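Local coordinates for DUF4276 family protein (PDB 2P62), which is of unknown function but belongs to an uncharacterised family of the Toprim-like clan, so it may carry a Toprim-like domain, at residues Ile212-Met215 / Ile216-Arg220; Glu221-Ile224 / Arg225-Ser228. One frame throughout, in Å; residues are numbered along the deposited sequence.

Contact 1: residues Ile212-Met215 / Ile216-Arg220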
ATOM      1  N   ILE A 212      12.905   3.414   9.495  1.00 28.39           N
ATOM      2  CA  ILE A 212      13.217   3.139  10.888  1.00 28.02           C
ATOM      3  C   ILE A 212      14.205   1.985  11.008  1.00 28.53           C
ATOM      4  O   ILE A 212      15.135   2.035  11.813  1.00 28.32           O
ATOM      5  CB  ILE A 212      11.936   2.830  11.682  1.00 28.05           C
ATOM      6  CG1 ILE A 212      11.049   4.083  11.700  1.00 27.04           C
ATOM      7  CG2 ILE A 212      12.288   2.353  13.095  1.00 25.94           C
ATOM      8  CD1 ILE A 212       9.777   3.952  12.514  1.00 26.29           C
ATOM      9  N   GLY A 213      14.007   0.956  10.190  1.00 30.28           N
ATOM     10  CA  GLY A 213      14.885  -0.201  10.215  1.00 30.12           C
ATOM     11  C   GLY A 213      16.331   0.159   9.949  1.00 31.92           C
ATOM     12  O   GLY A 213      17.248  -0.387  10.559  1.00 33.65           O
ATOM     13  N   ILE A 214      16.545   1.081   9.024  1.00 32.17           N
ATOM     14  CA  ILE A 214      17.892   1.505   8.710  1.00 33.86           C
ATOM     15  C   ILE A 214      18.467   2.378   9.832  1.00 34.84           C
ATOM     16  O   ILE A 214      19.633   2.225  10.194  1.00 36.49           O
ATOM     17  CB  ILE A 214      17.914   2.260   7.372  1.00 33.93           C
ATOM     18  CG1 ILE A 214      17.639   1.273   6.233  1.00 34.21           C
ATOM     19  CG2 ILE A 214      19.246   2.959   7.182  1.00 33.49           C
ATOM     20  CD1 ILE A 214      17.517   1.922   4.862  1.00 36.86           C
ATOM     21  N   MET A 215      17.647   3.276  10.382  1.00 34.87           N
ATOM     22  CA  MET A 215      18.080   4.167  11.460  1.00 36.33           C
ATOM     23  C   MET A 215      18.609   3.360  12.627  1.00 38.28           C
ATOM     24  O   MET A 215      19.600   3.729  13.252  1.00 38.42           O
ATOM     25  CB  MET A 215      16.926   5.053  11.954  1.00 35.59           C
ATOM     26  CG  MET A 215      17.341   6.043  13.054  1.00 34.31           C
ATOM     27  SD  MET A 215      16.101   7.300  13.444  1.00 28.22           S
ATOM     28  CE  MET A 215      16.358   8.365  12.029  1.00 32.46           C
ATOM     29  N   ILE A 216      17.934   2.256  12.922  1.00 40.64           N
ATOM     30  CA  ILE A 216      18.337   1.394  14.017  1.00 41.90           C
ATOM     31  C   ILE A 216      19.777   0.941  13.811  1.00 43.82           C
ATOM     32  O   ILE A 216      20.490   0.648  14.770  1.00 44.99           O
ATOM     33  CB  ILE A 216      17.398   0.180  14.113  1.00 39.76           C
ATOM     34  CG1 ILE A 216      15.994   0.665  14.475  1.00 40.38           C
ATOM     35  CG2 ILE A 216      17.902  -0.799  15.154  1.00 39.00           C
ATOM     36  CD1 ILE A 216      14.995  -0.440  14.688  1.00 41.23           C
ATOM     37  N   HIS A 217      20.203   0.912  12.554  1.00 45.36           N
ATOM     38  CA  HIS A 217      21.555   0.510  12.212  1.00 48.40           C
ATOM     39  C   HIS A 217      22.542   1.673  12.097  1.00 48.71           C
ATOM     40  O   HIS A 217      23.693   1.531  12.494  1.00 49.52           O
ATOM     41  CB  HIS A 217      21.548  -0.290  10.907  1.00 51.42           C
ATOM     42  CG  HIS A 217      21.115  -1.715  11.073  1.00 55.27           C
ATOM     43  ND1 HIS A 217      20.531  -2.440  10.055  1.00 55.68           N
ATOM     44  CD2 HIS A 217      21.205  -2.557  12.130  1.00 56.84           C
ATOM     45  CE1 HIS A 217      20.279  -3.666  10.479  1.00 56.74           C
ATOM     46  NE2 HIS A 217      20.678  -3.763  11.735  1.00 57.58           N
ATOM     47  N   ARG A 218      22.111   2.818  11.567  1.00 48.78           N
ATOM     48  CA  ARG A 218      23.028   3.951  11.421  1.00 48.11           C
ATOM     49  C   ARG A 218      23.096   4.889  12.618  1.00 47.49           C
ATOM     50  O   ARG A 218      24.152   5.464  12.893  1.00 47.13           O
ATOM     51  CB  ARG A 218      22.703   4.773  10.164  1.00 48.55           C
ATOM     52  CG  ARG A 218      21.366   5.505  10.177  1.00 49.33           C
ATOM     53  CD  ARG A 218      21.213   6.378   8.926  1.00 48.93           C
ATOM     54  NE  ARG A 218      19.838   6.831   8.711  1.00 47.98           N
ATOM     55  CZ  ARG A 218      19.278   7.884   9.301  1.00 46.76           C
ATOM     56  NH1 ARG A 218      19.971   8.624  10.155  1.00 45.83           N
ATOM     57  NH2 ARG A 218      18.013   8.189   9.042  1.00 45.53           N
ATOM     58  N   ASN A 219      21.980   5.049  13.324  1.00 45.32           N
ATOM     59  CA  ASN A 219      21.943   5.929  14.486  1.00 43.87           C
ATOM     60  C   ASN A 219      20.869   5.486  15.463  1.00 43.58           C
ATOM     61  O   ASN A 219      19.839   6.136  15.616  1.00 43.83           O
ATOM     62  CB  ASN A 219      21.692   7.371  14.042  1.00 44.77           C
ATOM     63  CG  ASN A 219      21.873   8.377  15.172  1.00 47.39           C
ATOM     64  OD1 ASN A 219      21.901   9.589  14.936  1.00 47.76           O
ATOM     65  ND2 ASN A 219      21.986   7.882  16.404  1.00 48.37           N
ATOM     66  N   ARG A 220      21.137   4.371  16.130  1.00 43.84           N
ATOM     67  CA  ARG A 220      20.222   3.789  17.097  1.00 42.91           C
ATOM     68  C   ARG A 220      19.802   4.763  18.195  1.00 43.10           C
ATOM     69  O   ARG A 220      18.627   4.820  18.567  1.00 43.33           O
ATOM     70  CB  ARG A 220      20.869   2.549  17.721  1.00 43.65           C
ATOM     71  CG  ARG A 220      19.920   1.655  18.522  1.00 44.98           C
ATOM     72  CD  ARG A 220      20.531   0.270  18.709  1.00 44.56           C
ATOM     73  NE  ARG A 220      19.639  -0.688  19.361  1.00 44.56           N
ATOM     74  CZ  ARG A 220      19.403  -0.733  20.669  1.00 45.84           C
ATOM     75  NH1 ARG A 220      19.993   0.136  21.482  1.00 47.06           N
ATOM     76  NH2 ARG A 220      18.589  -1.660  21.165  1.00 44.63           N
TER
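Ile216 N donates to Ile212 O at 3.0 Å, a regular i to i+4 bond in helix 204-218, but two residues on the pattern changes. Ile214 O takes two donors: Arg218 N at 2.9 Å, in the carbonyl plane, and His217 N at 2.8 Å, well above that plane and with a more bent N-H (137°). His217 N, 3.8 Å from Gly213 O, thus bonds one residue further along. The last turn closes with Asn219 N on Met215 O at 2.7 Å, after which Asn219 leaves helical geometry and takes the N-cap position of helix 220-229.

Among the side chains, Met215 and Arg218 make the main pair. With CG anti to the backbone N (chi1 -178°) and a bend at chi3, Met215 carries its CE to 3.4 Å from Arg218 NH2, while Met215 CA lies over one face of the guanidinium, toward its rim. Asp163 takes NH2 of this arginine in a salt bridge and also touches Met215. Without the chain beyond CB, as with an alanine here, Arg218 NH2 loses its methyl neighbour, and a gap would probably open beside Leu222 and Leu223. Elsewhere on the helix, Ile212 CG2 meets Ile216 CD1 at 4.2 Å. Both isoleucines face helix 11-23, Ile212 on Phe16, Val19 and Leu20 and Ile216 on Lys23, and both also reach Leu223 of helix 220-229.

Contact 2: residues Glu221-Ile224 / Arg225-Ser228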
ATOM      1  N   GLU A 221      20.755   5.533  18.708  1.00 42.40           N
ATOM      2  CA  GLU A 221      20.465   6.478  19.782  1.00 42.63           C
ATOM      3  C   GLU A 221      19.467   7.550  19.401  1.00 41.04           C
ATOM      4  O   GLU A 221      18.697   8.028  20.241  1.00 39.99           O
ATOM      5  CB  GLU A 221      21.759   7.119  20.284  1.00 46.32           C
ATOM      6  CG  GLU A 221      22.679   6.105  20.945  1.00 51.92           C
ATOM      7  CD  GLU A 221      21.919   5.212  21.915  1.00 55.71           C
ATOM      8  OE1 GLU A 221      21.261   5.757  22.835  1.00 57.19           O
ATOM      9  OE2 GLU A 221      21.970   3.969  21.750  1.00 57.85           O
ATOM     10  N   LEU A 222      19.485   7.938  18.135  1.00 39.87           N
ATOM     11  CA  LEU A 222      18.558   8.950  17.667  1.00 39.12           C
ATOM     12  C   LEU A 222      17.117   8.423  17.804  1.00 37.64           C
ATOM     13  O   LEU A 222      16.250   9.129  18.311  1.00 35.46           O
ATOM     14  CB  LEU A 222      18.865   9.303  16.211  1.00 39.39           C
ATOM     15  CG  LEU A 222      17.969  10.399  15.637  1.00 41.36           C
ATOM     16  CD1 LEU A 222      18.252  11.722  16.351  1.00 41.08           C
ATOM     17  CD2 LEU A 222      18.221  10.526  14.147  1.00 44.96           C
ATOM     18  N   LEU A 223      16.875   7.184  17.366  1.00 37.03           N
ATOM     19  CA  LEU A 223      15.542   6.575  17.445  1.00 38.04           C
ATOM     20  C   LEU A 223      15.083   6.422  18.894  1.00 37.28           C
ATOM     21  O   LEU A 223      13.930   6.709  19.231  1.00 37.50           O
ATOM     22  CB  LEU A 223      15.523   5.192  16.779  1.00 38.17           C
ATOM     23  CG  LEU A 223      14.172   4.450  16.848  1.00 37.76           C
ATOM     24  CD1 LEU A 223      13.211   5.082  15.853  1.00 34.45           C
ATOM     25  CD2 LEU A 223      14.351   2.964  16.546  1.00 36.13           C
ATOM     26  N   ILE A 224      15.988   5.957  19.744  1.00 36.97           N
ATOM     27  CA  ILE A 224      15.677   5.773  21.151  1.00 37.08           C
ATOM     28  C   ILE A 224      15.311   7.115  21.770  1.00 37.21           C
ATOM     29  O   ILE A 224      14.346   7.212  22.522  1.00 38.13           O
ATOM     30  CB  ILE A 224      16.874   5.133  21.896  1.00 37.30           C
ATOM     31  CG1 ILE A 224      16.988   3.656  21.495  1.00 37.05           C
ATOM     32  CG2 ILE A 224      16.703   5.277  23.392  1.00 34.93           C
ATOM     33  CD1 ILE A 224      18.204   2.945  22.056  1.00 41.83           C
ATOM     34  N   ARG A 225      16.074   8.151  21.433  1.00 37.84           N
ATOM     35  CA  ARG A 225      15.823   9.496  21.948  1.00 37.79           C
ATOM     36  C   ARG A 225      14.458   9.974  21.458  1.00 37.21           C
ATOM     37  O   ARG A 225      13.675  10.567  22.206  1.00 36.37           O
ATOM     38  CB  ARG A 225      16.906  10.455  21.453  1.00 40.75           C
ATOM     39  CG  ARG A 225      16.646  11.908  21.790  1.00 43.63           C
ATOM     40  CD  ARG A 225      17.551  12.840  20.994  1.00 46.10           C
ATOM     41  NE  ARG A 225      17.023  14.199  21.061  1.00 51.05           N
ATOM     42  CZ  ARG A 225      17.379  15.196  20.260  1.00 52.10           C
ATOM     43  NH1 ARG A 225      18.286  15.002  19.307  1.00 52.93           N
ATOM     44  NH2 ARG A 225      16.807  16.389  20.409  1.00 51.92           N
ATOM     45  N   PHE A 226      14.185   9.715  20.184  1.00 34.70           N
ATOM     46  CA  PHE A 226      12.917  10.090  19.595  1.00 33.47           C
ATOM     47  C   PHE A 226      11.784   9.409  20.362  1.00 33.60           C
ATOM     48  O   PHE A 226      10.850  10.072  20.814  1.00 33.33           O
ATOM     49  CB  PHE A 226      12.898   9.701  18.107  1.00 30.86           C
ATOM     50  CG  PHE A 226      11.521   9.440  17.555  1.00 30.10           C
ATOM     51  CD1 PHE A 226      11.094   8.134  17.315  1.00 30.51           C
ATOM     52  CD2 PHE A 226      10.642  10.491  17.307  1.00 28.49           C
ATOM     53  CE1 PHE A 226       9.813   7.878  16.836  1.00 30.03           C
ATOM     54  CE2 PHE A 226       9.357  10.250  16.829  1.00 28.45           C
ATOM     55  CZ  PHE A 226       8.938   8.943  16.593  1.00 29.32           C
ATOM     56  N   LEU A 227      11.885   8.089  20.522  1.00 34.54           N
ATOM     57  CA  LEU A 227      10.868   7.301  21.233  1.00 35.14           C
ATOM     58  C   LEU A 227      10.613   7.816  22.648  1.00 36.95           C
ATOM     59  O   LEU A 227       9.498   7.711  23.173  1.00 36.48           O
ATOM     60  CB  LEU A 227      11.290   5.827  21.314  1.00 30.74           C
ATOM     61  CG  LEU A 227      11.321   5.007  20.020  1.00 29.85           C
ATOM     62  CD1 LEU A 227      11.908   3.623  20.304  1.00 26.53           C
ATOM     63  CD2 LEU A 227       9.909   4.894  19.446  1.00 27.19           C
ATOM     64  N   SER A 228      11.660   8.357  23.266  1.00 37.77           N
ATOM     65  CA  SER A 228      11.563   8.888  24.618  1.00 39.92           C
ATOM     66  C   SER A 228      10.887  10.268  24.639  1.00 40.25           C
ATOM     67  O   SER A 228       9.973  10.501  25.432  1.00 41.40           O
ATOM     68  CB  SER A 228      12.963   8.962  25.247  1.00 40.27           C
ATOM     69  OG  SER A 228      12.900   9.381  26.604  1.00 41.87           O
TER
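Arg225 packs back against Glu221 and Leu222, one turn earlier in the alpha-helix 220-229, which follows helix 204-218 after a short turn. Its CB lies 3.3 Å from Glu221 O and 3.5 Å from Leu222 O. The chain then runs extended from CG to NE on the exposed side, where Glu229 of the next turn takes NE in a salt bridge. Leu222 CD1 stands 4.4 Å from Arg225 NH1.

Ile224 joins the next turn through its backbone: its O accepts from Ser228 N at 3.0 Å, with the N-H bent to 139°.

Leu223 leans on both Phe226 and Leu227. Its CG is anti to the backbone N (chi1 178°), which brings CD1 within 4.0 Å of Phe226 CD1. From the same leucine, CG lies 4.2 Å from Leu227 CD1. These apolar side chains look into the protein: Phe226 packs on Tyr158, Leu159 and Leu162 of helix 152-162, and Leu227 on Leu233 and Leu236 of helix 233-239.

Under these side chains run i to i+4 bonds from Arg225, Phe226, Leu227 and Ser228. The one from Leu227 N to Leu223 O is the straightest, 2.8 Å at 170°; Leu223 O also lies at the edge of the Phe226 ring, 3.7 Å from Phe226 CD1.

Contact 1 covers the end of helix 204-218 and the Asn219 cap, contact 2 the body of helix 220-229; each is partly buried, and their centres lie 10 Å apart. Their inner faces meet: Ile216 CG1 is 3.5 Å from Leu223 CD2, and Met215 CE is 3.6 Å from Leu222 CD2, so Leu223 serves both its own helix and the one before. Beyond that seam they diverge. Contact 1 reaches helix 11-23, whereas contact 2 reaches helices 152-162 and 233-239. Their arginines differ too, Arg218 binding Asp163 far away in sequence and Arg225 binding Glu229 in its own helix. Contact 1 has one carbonyl shared by two donors; contact 2 keeps an i to i+4 bond for each donor, Ser228 N adding a weak one to Arg225 O.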